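Local coordinates for tryptophan halogenase (Shewanella frigidimarina, PDB 2PYX), which probably acts as a flavin-dependent halogenase of the tryptophan halogenase family, binding FAD in a Rossmann-type domain, at residues L442-T447 with M472-Q477; S136-V141 with F465-Y470; H206-K211 with W343-I348; I7-I12 with S221-I226. One frame throughout, in Å; residues are numbered along the deposited sequence. Where two conformers were deposited one is given.

The four contacts form two well-separated pairs. Contacts 3 and 4, centres about 9 Å apart, meet on the mixed sheet of the probable FAD-binding region: strand 224-227 lies between strands 9-13 and 347-349, and N346 and I348 bond to F225. Contacts 1 and 2, centres about 12 Å apart, are joined by helix 462-471, which carries half of contact 2 and runs into the loop of contact 1; the hydroxyls of T476 and Y470 are hydrogen-bonded. Centres of contacts 2 and 4 lie about 45 Å apart. Along the chain come 7-12, 136-141, 206-211, 221-226, 343-348, 442-447, 465-470 and 472-477, so contact 2 joins early to late helices and the probable nucleotide-binding sheet is assembled from distant parts.

Contact 1. Residues L442-T447 with M472-Q477; sequences LWRYQT and MSFNTQ
The carbonyl oxygen of W443 receives the hydroxyl of T476, with OG1 2.7 Å from W443 O and nearly in line with the C=O bond. Y470 OH, on helix 462-471, is a second polar partner of T476 OG1. The threonine's first torsion (chi1 -65°) sets OG1 beside its own backbone N and sends CG2 the other way, against the backbone of Q446, where CG2 lies 3.6 Å from Q446 C. One residue on, Q477 N donates an almost straight bond of 2.9 Å to R444 O, and T476 CA adds a CA-H...O contact to the same oxygen. F474 turns the edge of its ring to this chain, CE2 lying 3.5 Å from W443 O and CZ beside R444 CG; the guanidinium plane of R444 stands 80° from the ring. Farther out, Q477 OE1 meets the edge of the Y445 ring at CD1 (3.5 Å). Two waters donate to Y445 O, one bridging it to Q477 O and the other to Q477 OE1. A valine in place of T476 would probably keep the methyl packing but leave W443 O without its hydroxyl donor and Y470 OH without this partner. The loop after helix 462-471 is thus tied to the end of helix 434-443 mainly through main-chain carbonyls, with a buried hydroxyl at one end and bridging water at the other.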
loop_
_atom_site.group_PDB
_atom_site.type_symbol
_atom_site.label_atom_id
_atom_site.label_comp_id
_atom_site.label_asym_id
_atom_site.label_seq_id
_atom_site.Cartn_x
_atom_site.Cartn_y
_atom_site.Cartn_z
ATOM N N LEU A 442 11.022 21.027 12.399
ATOM C CA LEU A 442 10.088 21.076 13.507
ATOM C C LEU A 442 10.268 19.907 14.457
ATOM O O LEU A 442 10.231 20.087 15.685
ATOM C CB LEU A 442 8.661 21.111 12.968
ATOM C CG LEU A 442 7.539 21.207 13.985
ATOM C CD1 LEU A 442 7.696 22.469 14.798
ATOM C CD2 LEU A 442 6.181 21.153 13.305
ATOM N N TRP A 443 10.509 18.709 13.909
ATOM C CA TRP A 443 10.552 17.507 14.724
ATOM C C TRP A 443 11.821 17.414 15.561
ATOM O O TRP A 443 11.865 16.596 16.472
ATOM C CB TRP A 443 10.348 16.275 13.859
ATOM C CG TRP A 443 9.002 16.208 13.250
ATOM C CD1 TRP A 443 7.850 16.794 13.727
ATOM C CD2 TRP A 443 8.618 15.479 12.074
ATOM N NE1 TRP A 443 6.785 16.460 12.914
ATOM C CE2 TRP A 443 7.222 15.664 11.898
ATOM C CE3 TRP A 443 9.315 14.713 11.136
ATOM C CZ2 TRP A 443 6.530 15.109 10.815
ATOM C CZ3 TRP A 443 8.616 14.176 10.061
ATOM C CH2 TRP A 443 7.251 14.386 9.916
ATOM N N ARG A 444 12.825 18.241 15.276
ATOM C CA ARG A 444 13.940 18.365 16.215
ATOM C C ARG A 444 13.465 18.857 17.571
ATOM O O ARG A 444 14.124 18.609 18.578
ATOM C CB ARG A 444 14.978 19.327 15.677
ATOM C CG ARG A 444 15.743 18.847 14.496
ATOM C CD ARG A 444 16.656 19.948 13.984
ATOM N NE ARG A 444 17.678 20.267 14.975
ATOM C CZ ARG A 444 18.461 21.349 14.963
ATOM N NH1 ARG A 444 18.354 22.264 14.010
ATOM N NH2 ARG A 444 19.368 21.506 15.924
ATOM N N TYR A 445 12.340 19.564 17.584
ATOM C CA TYR A 445 11.895 20.307 18.757
ATOM C C TYR A 445 10.597 19.825 19.351
ATOM O O TYR A 445 10.297 20.119 20.515
ATOM C CB TYR A 445 11.838 21.819 18.476
ATOM C CG TYR A 445 13.171 22.350 18.094
ATOM C CD1 TYR A 445 14.140 22.541 19.056
ATOM C CD2 TYR A 445 13.489 22.614 16.766
ATOM C CE1 TYR A 445 15.392 22.990 18.700
ATOM C CE2 TYR A 445 14.728 23.074 16.412
ATOM C CZ TYR A 445 15.671 23.263 17.386
ATOM O OH TYR A 445 16.954 23.732 17.050
ATOM N N GLN A 446 9.810 19.076 18.584
ATOM C CA GLN A 446 8.586 18.468 19.108
ATOM C C GLN A 446 8.247 17.201 18.336
ATOM O O GLN A 446 8.644 17.050 17.180
ATOM C CB GLN A 446 7.409 19.433 19.078
ATOM C CG GLN A 446 6.992 19.886 17.679
ATOM C CD GLN A 446 5.814 20.829 17.724
ATOM O OE1 GLN A 446 5.734 21.697 18.614
ATOM N NE2 GLN A 446 4.870 20.658 16.791
ATOM N N THR A 447 7.507 16.291 18.945
ATOM C CA THR A 447 7.146 15.081 18.253
ATOM C C THR A 447 6.166 15.342 17.112
ATOM O O THR A 447 5.383 16.305 17.162
ATOM C CB THR A 447 6.547 14.018 19.172
ATOM O OG1 THR A 447 5.324 14.515 19.728
ATOM C CG2 THR A 447 7.512 13.663 20.282
HETATM N N MSE A 472 14.123 4.939 13.847
HETATM C CA MSE A 472 15.449 5.244 13.354
HETATM C C MSE A 472 16.242 6.168 14.267
HETATM O O MSE A 472 17.227 6.776 13.858
HETATM C CB MSE A 472 15.347 5.784 11.918
HETATM C CG MSE A 472 14.696 4.802 11.002
HETATM SE SE MSE A 472 14.749 5.397 9.113
HETATM C CE MSE A 472 16.759 5.306 8.838
ATOM N N SER A 473 15.826 6.273 15.531
ATOM C CA SER A 473 16.619 6.928 16.580
ATOM C C SER A 473 16.818 8.421 16.406
ATOM O O SER A 473 17.779 9.006 16.921
ATOM C CB SER A 473 17.964 6.232 16.742
ATOM O OG SER A 473 17.731 4.882 17.085
ATOM N N PHE A 474 15.868 9.065 15.724
ATOM C CA PHE A 474 15.932 10.515 15.578
ATOM C C PHE A 474 15.775 11.206 16.927
ATOM O O PHE A 474 14.954 10.774 17.743
ATOM C CB PHE A 474 14.814 10.939 14.639
ATOM C CG PHE A 474 14.825 12.401 14.259
ATOM C CD1 PHE A 474 15.426 12.829 13.101
ATOM C CD2 PHE A 474 14.108 13.346 15.020
ATOM C CE1 PHE A 474 15.353 14.151 12.707
ATOM C CE2 PHE A 474 14.060 14.649 14.623
ATOM C CZ PHE A 474 14.669 15.061 13.482
ATOM N N ASN A 475 16.556 12.247 17.170
ATOM C CA ASN A 475 16.498 12.959 18.450
ATOM C C ASN A 475 15.559 14.157 18.417
ATOM O O ASN A 475 15.677 15.013 17.541
ATOM C CB ASN A 475 17.890 13.432 18.858
ATOM C CG ASN A 475 18.812 12.293 19.236
ATOM O OD1 ASN A 475 19.935 12.235 18.762
ATOM N ND2 ASN A 475 18.361 11.407 20.116
ATOM N N THR A 476 14.653 14.197 19.401
ATOM C CA THR A 476 13.709 15.295 19.579
ATOM C C THR A 476 13.933 15.843 20.981
ATOM O O THR A 476 14.056 15.071 21.947
ATOM C CB THR A 476 12.274 14.818 19.413
ATOM O OG1 THR A 476 12.089 14.391 18.060
ATOM C CG2 THR A 476 11.283 15.872 19.718
ATOM N N GLN A 477 14.013 17.165 21.078
ATOM C CA GLN A 477 14.140 17.858 22.361
ATOM C C GLN A 477 13.028 17.447 23.305
ATOM O O GLN A 477 11.850 17.395 22.910
ATOM C CB GLN A 477 14.131 19.375 22.123
ATOM C CG GLN A 477 14.371 20.269 23.342
ATOM C CD GLN A 477 14.729 21.657 22.938
ATOM O OE1 GLN A 477 13.882 22.414 22.496
ATOM N NE2 GLN A 477 16.006 22.010 23.069
HETATM O O HOH W 1 9.374 18.535 22.732
HETATM O O HOH W 2 11.306 21.858 22.353
#

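Contact 2. Residues S136-V141 with F465-Y470; sequences SFAEAV and FQYVLY
F137 sets its ring across Y467 and against Q466, its CE2 coming within 3.5 Å of Y467 CD1. The two rings meet obliquely, planes 52° apart and centroids 5.2 Å apart. CG of F137 is anti to the backbone N (chi1 177°), which carries the ring out from helix 137-141 to helix 462-471. There F137 CZ lies 3.6 Å from Q466 OE1, the amide plane standing almost square to the ring. V141 CG2 packs against Y467 CE1 (3.9 Å) and also covers the rim of one face of the F137 ring, while CB of F137 meets CB of Y470. An alanine at F137 would probably open a gap between the helices and leave the Y467 ring without its aromatic neighbour. Beyond this apolar layer, water 3 accepts from F137 N and donates to Y470 O, linking the two backbones. The polar ends are held from outside: Y467 OH by S114 O, and Q466 NE2 by P448 O and D123. W128 of helix 125-128 meets the rings of both F137 and Y470. Together they form a buried aromatic helix-helix packing, the short segments running at 136° to each other, with the Y467 side chain about 8 Å from that of E361, a predicted tryptophan-binding residue.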
loop_
_atom_site.group_PDB
_atom_site.type_symbol
_atom_site.label_atom_id
_atom_site.label_comp_id
_atom_site.label_asym_id
_atom_site.label_seq_id
_atom_site.Cartn_x
_atom_site.Cartn_y
_atom_site.Cartn_z
ATOM N N SER A 136 12.418 0.776 23.022
ATOM C CA SER A 136 12.022 1.310 21.715
ATOM C C SER A 136 10.657 1.913 21.792
ATOM O O SER A 136 9.810 1.504 22.574
ATOM C CB SER A 136 12.057 0.248 20.630
ATOM O OG SER A 136 11.085 -0.758 20.830
ATOM N N PHE A 137 10.412 2.909 20.944
ATOM C CA PHE A 137 9.090 3.458 20.823
ATOM C C PHE A 137 8.057 2.360 20.551
ATOM O O PHE A 137 7.040 2.275 21.226
ATOM C CB PHE A 137 9.091 4.519 19.713
ATOM C CG PHE A 137 7.743 5.125 19.437
ATOM C CD1 PHE A 137 7.020 5.791 20.419
ATOM C CD2 PHE A 137 7.181 5.014 18.178
ATOM C CE1 PHE A 137 5.771 6.343 20.136
ATOM C CE2 PHE A 137 5.961 5.575 17.881
ATOM C CZ PHE A 137 5.235 6.217 18.855
ATOM N N ALA A 138 8.309 1.505 19.582
ATOM C CA ALA A 138 7.313 0.496 19.225
ATOM C C ALA A 138 7.044 -0.484 20.370
ATOM O O ALA A 138 5.888 -0.802 20.657
ATOM C CB ALA A 138 7.700 -0.260 17.987
ATOM N N GLU A 139 8.098 -0.919 21.050
ATOM C CA GLU A 139 7.826 -1.773 22.221
ATOM C C GLU A 139 7.016 -1.054 23.302
ATOM O O GLU A 139 6.166 -1.686 23.957
ATOM C CB GLU A 139 9.114 -2.308 22.805
ATOM C CG GLU A 139 8.830 -3.327 23.932
ATOM C CD GLU A 139 10.062 -4.024 24.470
ATOM O OE1 GLU A 139 11.099 -4.089 23.775
ATOM O OE2 GLU A 139 9.984 -4.511 25.619
ATOM N N ALA A 140 7.290 0.239 23.506
ATOM C CA ALA A 140 6.639 0.999 24.555
ATOM C C ALA A 140 5.153 1.195 24.306
ATOM O O ALA A 140 4.378 1.286 25.270
ATOM C CB ALA A 140 7.314 2.344 24.747
ATOM N N VAL A 141 4.719 1.283 23.035
ATOM C CA VAL A 141 3.362 1.738 22.726
ATOM C C VAL A 141 2.501 0.732 21.997
ATOM O O VAL A 141 1.325 0.969 21.784
ATOM C CB VAL A 141 3.327 3.067 21.918
ATOM C CG1 VAL A 141 4.116 4.158 22.609
ATOM C CG2 VAL A 141 3.836 2.851 20.509
ATOM N N PHE A 465 4.531 8.361 11.091
ATOM C CA PHE A 465 5.694 9.214 11.118
ATOM C C PHE A 465 6.463 9.014 12.406
ATOM O O PHE A 465 7.700 8.970 12.407
ATOM C CB PHE A 465 5.306 10.668 10.904
ATOM C CG PHE A 465 4.858 10.959 9.505
ATOM C CD1 PHE A 465 3.560 10.686 9.113
ATOM C CD2 PHE A 465 5.755 11.438 8.560
ATOM C CE1 PHE A 465 3.156 10.929 7.802
ATOM C CE2 PHE A 465 5.366 11.673 7.261
ATOM C CZ PHE A 465 4.053 11.422 6.884
ATOM N N GLN A 466 5.771 8.876 13.527
ATOM C CA GLN A 466 6.446 8.599 14.793
ATOM C C GLN A 466 7.191 7.273 14.757
ATOM O O GLN A 466 8.332 7.170 15.206
ATOM C CB GLN A 466 5.416 8.563 15.930
ATOM C CG GLN A 466 4.690 9.898 16.128
ATOM C CD GLN A 466 3.529 9.814 17.105
ATOM O OE1 GLN A 466 3.049 8.714 17.435
ATOM N NE2 GLN A 466 3.099 10.984 17.609
ATOM N N TYR A 467 6.550 6.248 14.221
ATOM C CA TYR A 467 7.175 4.921 14.214
ATOM C C TYR A 467 8.469 4.929 13.406
ATOM O O TYR A 467 9.446 4.297 13.789
ATOM C CB TYR A 467 6.255 3.870 13.637
ATOM C CG TYR A 467 5.181 3.395 14.546
ATOM C CD1 TYR A 467 5.485 2.849 15.806
ATOM C CD2 TYR A 467 3.862 3.392 14.138
ATOM C CE1 TYR A 467 4.449 2.342 16.641
ATOM C CE2 TYR A 467 2.828 2.854 14.983
ATOM C CZ TYR A 467 3.145 2.356 16.226
ATOM O OH TYR A 467 2.128 1.827 17.029
ATOM N N VAL A 468 8.466 5.601 12.252
ATOM C CA VAL A 468 9.669 5.675 11.430
ATOM C C VAL A 468 10.700 6.596 12.071
ATOM O O VAL A 468 11.874 6.215 12.225
ATOM C CB VAL A 468 9.346 6.073 9.971
ATOM C CG1 VAL A 468 10.648 6.333 9.173
ATOM C CG2 VAL A 468 8.550 4.963 9.301
ATOM N N LEU A 469 10.305 7.807 12.443
ATOM C CA LEU A 469 11.245 8.775 12.988
ATOM C C LEU A 469 11.992 8.189 14.183
ATOM O O LEU A 469 13.215 8.272 14.271
ATOM C CB LEU A 469 10.500 10.052 13.385
ATOM C CG LEU A 469 11.298 11.307 13.671
ATOM C CD1 LEU A 469 12.000 11.835 12.437
ATOM C CD2 LEU A 469 10.415 12.413 14.211
ATOM N N TYR A 470 11.242 7.644 15.132
ATOM C CA TYR A 470 11.833 7.136 16.365
ATOM C C TYR A 470 12.314 5.705 16.236
ATOM O O TYR A 470 13.209 5.284 16.984
ATOM C CB TYR A 470 10.901 7.350 17.543
ATOM C CG TYR A 470 10.632 8.833 17.727
ATOM C CD1 TYR A 470 11.670 9.764 17.907
ATOM C CD2 TYR A 470 9.344 9.341 17.587
ATOM C CE1 TYR A 470 11.445 11.114 17.972
ATOM C CE2 TYR A 470 9.114 10.724 17.680
ATOM C CZ TYR A 470 10.136 11.605 17.867
ATOM O OH TYR A 470 9.911 12.959 17.925
HETATM O O HOH W 3 12.506 3.255 18.786
#

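Contact 3. Residues H206-K211 with W343-I348; sequences HGDIEK and WQNNCI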
loop_
_atom_site.group_PDB
_atom_site.type_symbol
_atom_site.label_atom_id
_atom_site.label_comp_id
_atom_site.label_asym_id
_atom_site.label_seq_id
_atom_site.Cartn_x
_atom_site.Cartn_y
_atom_site.Cartn_z
ATOM N N HIS A 206 -17.134 18.787 -26.308
ATOM C CA HIS A 206 -16.556 19.499 -25.193
ATOM C C HIS A 206 -15.223 18.915 -24.729
ATOM O O HIS A 206 -14.617 19.437 -23.808
ATOM C CB HIS A 206 -17.565 19.576 -24.046
ATOM C CG HIS A 206 -18.885 20.147 -24.460
ATOM N ND1 HIS A 206 -20.090 19.573 -24.115
ATOM C CD2 HIS A 206 -19.185 21.222 -25.231
ATOM C CE1 HIS A 206 -21.077 20.279 -24.641
ATOM N NE2 HIS A 206 -20.555 21.283 -25.323
ATOM N N GLY A 207 -14.764 17.843 -25.359
ATOM C CA GLY A 207 -13.466 17.256 -25.019
ATOM C C GLY A 207 -13.526 16.121 -24.017
ATOM O O GLY A 207 -12.492 15.577 -23.643
ATOM N N ASP A 208 -14.741 15.771 -23.575
ATOM C CA ASP A 208 -14.956 14.540 -22.796
ATOM C C ASP A 208 -14.849 13.327 -23.695
ATOM O O ASP A 208 -15.138 13.392 -24.893
ATOM C CB ASP A 208 -16.345 14.492 -22.147
ATOM C CG ASP A 208 -16.534 15.462 -21.030
ATOM O OD1 ASP A 208 -15.545 16.087 -20.540
ATOM O OD2 ASP A 208 -17.721 15.613 -20.634
ATOM N N ILE A 209 -14.490 12.187 -23.111
ATOM C CA ILE A 209 -14.598 10.908 -23.817
ATOM C C ILE A 209 -16.084 10.521 -23.877
ATOM O O ILE A 209 -16.833 10.662 -22.901
ATOM C CB ILE A 209 -13.806 9.797 -23.125
ATOM C CG1 ILE A 209 -12.333 10.199 -22.994
ATOM C CG2 ILE A 209 -13.949 8.495 -23.881
ATOM C CD1 ILE A 209 -11.538 9.277 -22.131
ATOM N N GLU A 210 -16.519 10.121 -25.066
ATOM C CA GLU A 210 -17.914 9.761 -25.336
ATOM C C GLU A 210 -18.074 8.259 -25.511
ATOM O O GLU A 210 -19.024 7.646 -25.037
ATOM C CB GLU A 210 -18.340 10.464 -26.623
ATOM C CG GLU A 210 -19.675 10.084 -27.134
ATOM C CD GLU A 210 -19.971 10.853 -28.383
ATOM O OE1 GLU A 210 -20.432 12.001 -28.240
ATOM O OE2 GLU A 210 -19.661 10.334 -29.481
ATOM N N LYS A 211 -17.149 7.645 -26.208
ATOM C CA LYS A 211 -17.259 6.245 -26.497
ATOM C C LYS A 211 -15.934 5.676 -26.925
ATOM O O LYS A 211 -15.004 6.412 -27.281
ATOM C CB LYS A 211 -18.355 5.975 -27.548
ATOM C CG LYS A 211 -18.042 6.516 -28.913
ATOM C CD LYS A 211 -19.247 6.378 -29.826
ATOM C CE LYS A 211 -19.012 7.021 -31.187
ATOM N NZ LYS A 211 -20.305 7.031 -31.968
ATOM N N TRP A 343 -8.031 12.966 -12.107
ATOM C CA TRP A 343 -9.358 13.090 -12.704
ATOM C C TRP A 343 -9.369 14.313 -13.642
ATOM O O TRP A 343 -9.151 15.427 -13.202
ATOM C CB TRP A 343 -10.417 13.232 -11.619
ATOM C CG TRP A 343 -11.846 13.111 -12.045
ATOM C CD1 TRP A 343 -12.374 13.340 -13.282
ATOM C CD2 TRP A 343 -12.936 12.750 -11.183
ATOM N NE1 TRP A 343 -13.755 13.124 -13.245
ATOM C CE2 TRP A 343 -14.122 12.772 -11.975
ATOM C CE3 TRP A 343 -13.033 12.426 -9.817
ATOM C CZ2 TRP A 343 -15.352 12.471 -11.447
ATOM C CZ3 TRP A 343 -14.249 12.116 -9.296
ATOM C CH2 TRP A 343 -15.409 12.146 -10.113
ATOM N N GLN A 344 -9.520 14.058 -14.942
ATOM C CA GLN A 344 -9.539 15.115 -15.956
ATOM C C GLN A 344 -10.764 14.858 -16.830
ATOM O O GLN A 344 -10.956 13.740 -17.308
ATOM C CB GLN A 344 -8.259 15.040 -16.808
ATOM C CG GLN A 344 -8.176 16.069 -17.930
ATOM C CD GLN A 344 -8.113 17.478 -17.387
ATOM O OE1 GLN A 344 -7.209 17.838 -16.608
ATOM N NE2 GLN A 344 -9.082 18.303 -17.782
ATOM N N ASN A 345 -11.551 15.901 -17.062
ATOM C CA ASN A 345 -12.807 15.767 -17.769
ATOM C C ASN A 345 -13.591 14.636 -17.075
ATOM O O ASN A 345 -13.843 14.700 -15.856
ATOM C CB ASN A 345 -12.538 15.546 -19.265
ATOM C CG ASN A 345 -12.032 16.786 -19.960
ATOM O OD1 ASN A 345 -10.872 17.168 -19.813
ATOM N ND2 ASN A 345 -12.918 17.450 -20.692
ATOM N N ASN A 346 -13.986 13.621 -17.831
ATOM C CA ASN A 346 -14.794 12.496 -17.311
ATOM C C ASN A 346 -14.005 11.213 -17.221
ATOM O O ASN A 346 -14.543 10.114 -17.381
ATOM C CB ASN A 346 -16.063 12.277 -18.149
ATOM C CG ASN A 346 -15.776 11.905 -19.563
ATOM O OD1 ASN A 346 -14.715 12.216 -20.143
ATOM N ND2 ASN A 346 -16.749 11.192 -20.179
ATOM N N CYS A 347 -12.708 11.361 -16.929
ATOM C CA CYS A 347 -11.779 10.251 -16.848
ATOM C C CYS A 347 -11.026 10.312 -15.523
ATOM O O CYS A 347 -10.423 11.336 -15.187
ATOM C CB CYS A 347 -10.772 10.269 -18.003
ATOM S SG CYS A 347 -9.532 8.933 -17.931
ATOM N N ILE A 348 -11.063 9.205 -14.791
ATOM C CA ILE A 348 -10.270 9.090 -13.567
ATOM C C ILE A 348 -9.325 7.890 -13.676
ATOM O O ILE A 348 -9.701 6.801 -14.090
ATOM C CB ILE A 348 -11.189 9.080 -12.318
ATOM C CG1 ILE A 348 -10.378 9.192 -11.018
ATOM C CG2 ILE A 348 -12.135 7.887 -12.319
ATOM C CD1 ILE A 348 -11.243 9.271 -9.763
HETATM O O HOH W 4 -12.274 19.837 -22.237
#
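N346 carries its CG between its own backbone N and carbonyl carbon (chi1 63°), which turns the amide toward I209 so both ends can pair with that residue's backbone. N346 OD1 accepts from I209 N at 3.0 Å; N346 ND2 donates to I209 O at 2.8 Å, in the carbonyl plane and on a lone pair. In this way the amide imitates a neighbouring strand edge. Its ND2 also bonds to Q223 O. The carboxylate of D208 stacks on this amide, the two planes 27° apart, with D208 CB 3.4 Å from N346 OD1. N345 supplies a second grip: its ND2 reaches D208 OD1 at 3.0 Å with the oxygen in the amide plane, although the carboxylate is turned 85° from that plane. Both asparagines occupy the corner of a type II' beta turn, Q344 to C347, which joins strands 343-344 and 347-349 of the mixed sheet as a hairpin; strand 209-214 belongs to a separate three-stranded sheet. Q344 NE2 donates to N345 OD1, fixing the rotation of that amide. Water 4 connects N345 ND2 to H206 O, and D208 OD2 forms a salt bridge with R383. I209 CD1 adds apolar contact with C347 CB, 4.3 Å away.

Contact 4. Residues I7-I12 with S221-I226; sequences ITEIII and SGQLFI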
loop_
_atom_site.group_PDB
_atom_site.type_symbol
_atom_site.label_atom_id
_atom_site.label_comp_id
_atom_site.label_asym_id
_atom_site.label_seq_id
_atom_site.Cartn_x
_atom_site.Cartn_y
_atom_site.Cartn_z
ATOM N N ILE A 7 -25.170 10.219 -14.010
ATOM C CA ILE A 7 -24.036 9.404 -14.391
ATOM C C ILE A 7 -24.256 7.952 -13.983
ATOM O O ILE A 7 -24.151 7.587 -12.801
ATOM C CB ILE A 7 -22.718 9.910 -13.779
ATOM C CG1 ILE A 7 -22.501 11.397 -14.074
ATOM C CG2 ILE A 7 -21.536 9.079 -14.259
ATOM C CD1 ILE A 7 -22.492 11.760 -15.538
ATOM N N THR A 8 -24.565 7.124 -14.978
ATOM C CA THR A 8 -24.841 5.710 -14.719
ATOM C C THR A 8 -24.012 4.774 -15.578
ATOM O O THR A 8 -23.873 3.603 -15.228
ATOM C CB THR A 8 -26.332 5.375 -14.923
ATOM O OG1 THR A 8 -26.676 5.532 -16.302
ATOM C CG2 THR A 8 -27.248 6.254 -14.067
ATOM N N GLU A 9 -23.478 5.249 -16.702
ATOM C CA GLU A 9 -22.759 4.373 -17.617
ATOM C C GLU A 9 -21.280 4.493 -17.376
ATOM O O GLU A 9 -20.664 5.482 -17.781
ATOM C CB GLU A 9 -23.076 4.728 -19.066
ATOM C CG GLU A 9 -24.585 4.734 -19.380
ATOM C CD GLU A 9 -25.224 3.390 -19.121
ATOM O OE1 GLU A 9 -24.734 2.408 -19.710
ATOM O OE2 GLU A 9 -26.172 3.312 -18.284
ATOM N N ILE A 10 -20.705 3.475 -16.741
ATOM C CA ILE A 10 -19.332 3.540 -16.248
ATOM C C ILE A 10 -18.514 2.488 -16.962
ATOM O O ILE A 10 -18.861 1.306 -16.915
ATOM C CB ILE A 10 -19.261 3.206 -14.745
ATOM C CG1 ILE A 10 -20.321 3.969 -13.952
ATOM C CG2 ILE A 10 -17.857 3.527 -14.227
ATOM C CD1 ILE A 10 -20.226 5.440 -14.064
ATOM N N ILE A 11 -17.435 2.924 -17.626
ATOM C CA ILE A 11 -16.553 2.085 -18.380
ATOM C C ILE A 11 -15.171 2.077 -17.752
ATOM O O ILE A 11 -14.524 3.150 -17.635
ATOM C CB ILE A 11 -16.443 2.531 -19.866
ATOM C CG1 ILE A 11 -17.828 2.737 -20.500
ATOM C CG2 ILE A 11 -15.592 1.558 -20.636
ATOM C CD1 ILE A 11 -18.656 1.534 -20.496
ATOM N N ILE A 12 -14.718 0.900 -17.335
ATOM C CA ILE A 12 -13.389 0.678 -16.765
ATOM C C ILE A 12 -12.502 0.063 -17.821
ATOM O O ILE A 12 -12.829 -0.984 -18.380
ATOM C CB ILE A 12 -13.472 -0.248 -15.538
ATOM C CG1 ILE A 12 -14.434 0.333 -14.485
ATOM C CG2 ILE A 12 -12.089 -0.525 -15.018
ATOM C CD1 ILE A 12 -14.834 -0.679 -13.448
ATOM N N SER A 221 -20.297 2.928 -25.375
ATOM C CA SER A 221 -20.524 4.299 -24.939
ATOM C C SER A 221 -20.586 4.350 -23.425
ATOM O O SER A 221 -21.004 3.397 -22.783
ATOM C CB SER A 221 -21.829 4.852 -25.525
ATOM O OG SER A 221 -21.765 4.959 -26.958
ATOM N N GLY A 222 -20.131 5.471 -22.869
ATOM C CA GLY A 222 -20.233 5.676 -21.438
ATOM C C GLY A 222 -20.124 7.136 -21.075
ATOM O O GLY A 222 -19.867 8.000 -21.939
ATOM N N GLN A 223 -20.292 7.395 -19.777
ATOM C CA GLN A 223 -20.329 8.738 -19.229
ATOM C C GLN A 223 -19.117 9.053 -18.348
ATOM O O GLN A 223 -18.787 10.228 -18.142
ATOM C CB GLN A 223 -21.586 8.927 -18.404
ATOM C CG GLN A 223 -22.887 8.908 -19.219
ATOM C CD GLN A 223 -24.044 8.860 -18.315
ATOM O OE1 GLN A 223 -24.378 7.814 -17.753
ATOM N NE2 GLN A 223 -24.676 10.005 -18.128
ATOM N N LEU A 224 -18.499 8.007 -17.807
ATOM C CA LEU A 224 -17.366 8.150 -16.927
ATOM C C LEU A 224 -16.452 6.996 -17.273
ATOM O O LEU A 224 -16.903 5.845 -17.355
ATOM C CB LEU A 224 -17.808 8.051 -15.476
ATOM C CG LEU A 224 -16.715 8.348 -14.468
ATOM C CD1 LEU A 224 -16.230 9.778 -14.491
ATOM C CD2 LEU A 224 -17.243 7.994 -13.092
ATOM N N PHE A 225 -15.181 7.303 -17.520
ATOM C CA PHE A 225 -14.197 6.332 -17.945
ATOM C C PHE A 225 -13.100 6.200 -16.893
ATOM O O PHE A 225 -12.556 7.224 -16.457
ATOM C CB PHE A 225 -13.616 6.762 -19.284
ATOM C CG PHE A 225 -14.607 6.672 -20.379
ATOM C CD1 PHE A 225 -15.530 7.680 -20.590
ATOM C CD2 PHE A 225 -14.681 5.503 -21.158
ATOM C CE1 PHE A 225 -16.520 7.548 -21.598
ATOM C CE2 PHE A 225 -15.676 5.404 -22.158
ATOM C CZ PHE A 225 -16.558 6.395 -22.363
ATOM N N ILE A 226 -12.773 4.968 -16.502
ATOM C CA ILE A 226 -11.776 4.759 -15.480
ATOM C C ILE A 226 -10.563 4.210 -16.175
ATOM O O ILE A 226 -10.638 3.143 -16.814
ATOM C CB ILE A 226 -12.240 3.767 -14.407
ATOM C CG1 ILE A 226 -13.652 4.032 -13.922
ATOM C CG2 ILE A 226 -11.223 3.738 -13.272
ATOM C CD1 ILE A 226 -13.906 5.380 -13.427
HETATM O O HOH W 5 -22.345 1.653 -21.112
#
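I7 rests its CD1 against the amide of Q223, 3.8 Å from NE2, and its CG2 near L224 CB. Next, T8 N donates to Q223 OE1 at 2.9 Å from above the carbonyl plane, and E9 N reaches the same oxygen at 2.9 Å, tilted only 15° from that plane. An extended Q223 chain (chi2 170°) delivers this oxygen to two successive N-H groups, while its NE2 is held by P6 O. E9 O in turn accepts from Q223 N (2.8 Å) and, weakly, from L224 N. The carboxylate of E9 is linked through water 5 to S221 O and also bonds to N44. From I10 the two chains run as parallel strands. I10 CD1 packs on L224 CB, pointing the same way. I11 N donates to L224 O in an almost straight bond of 3.0 Å, and I11 O accepts from I226 N at 2.8 Å. On the other face of the sheet, I11 CB touches the F225 ring at CD2 (3.7 Å), and I11 CG1 packs close over G222 CA. I12 returns to the face of I10, its CG1 against CG1 of I226, next to helix 16-31. Strand 9-13, which leads into a glycine-rich turn with predicted FAD-binding residues, paired in parallel with strand 224-227, is typical of a Rossmann-type dinucleotide-binding core.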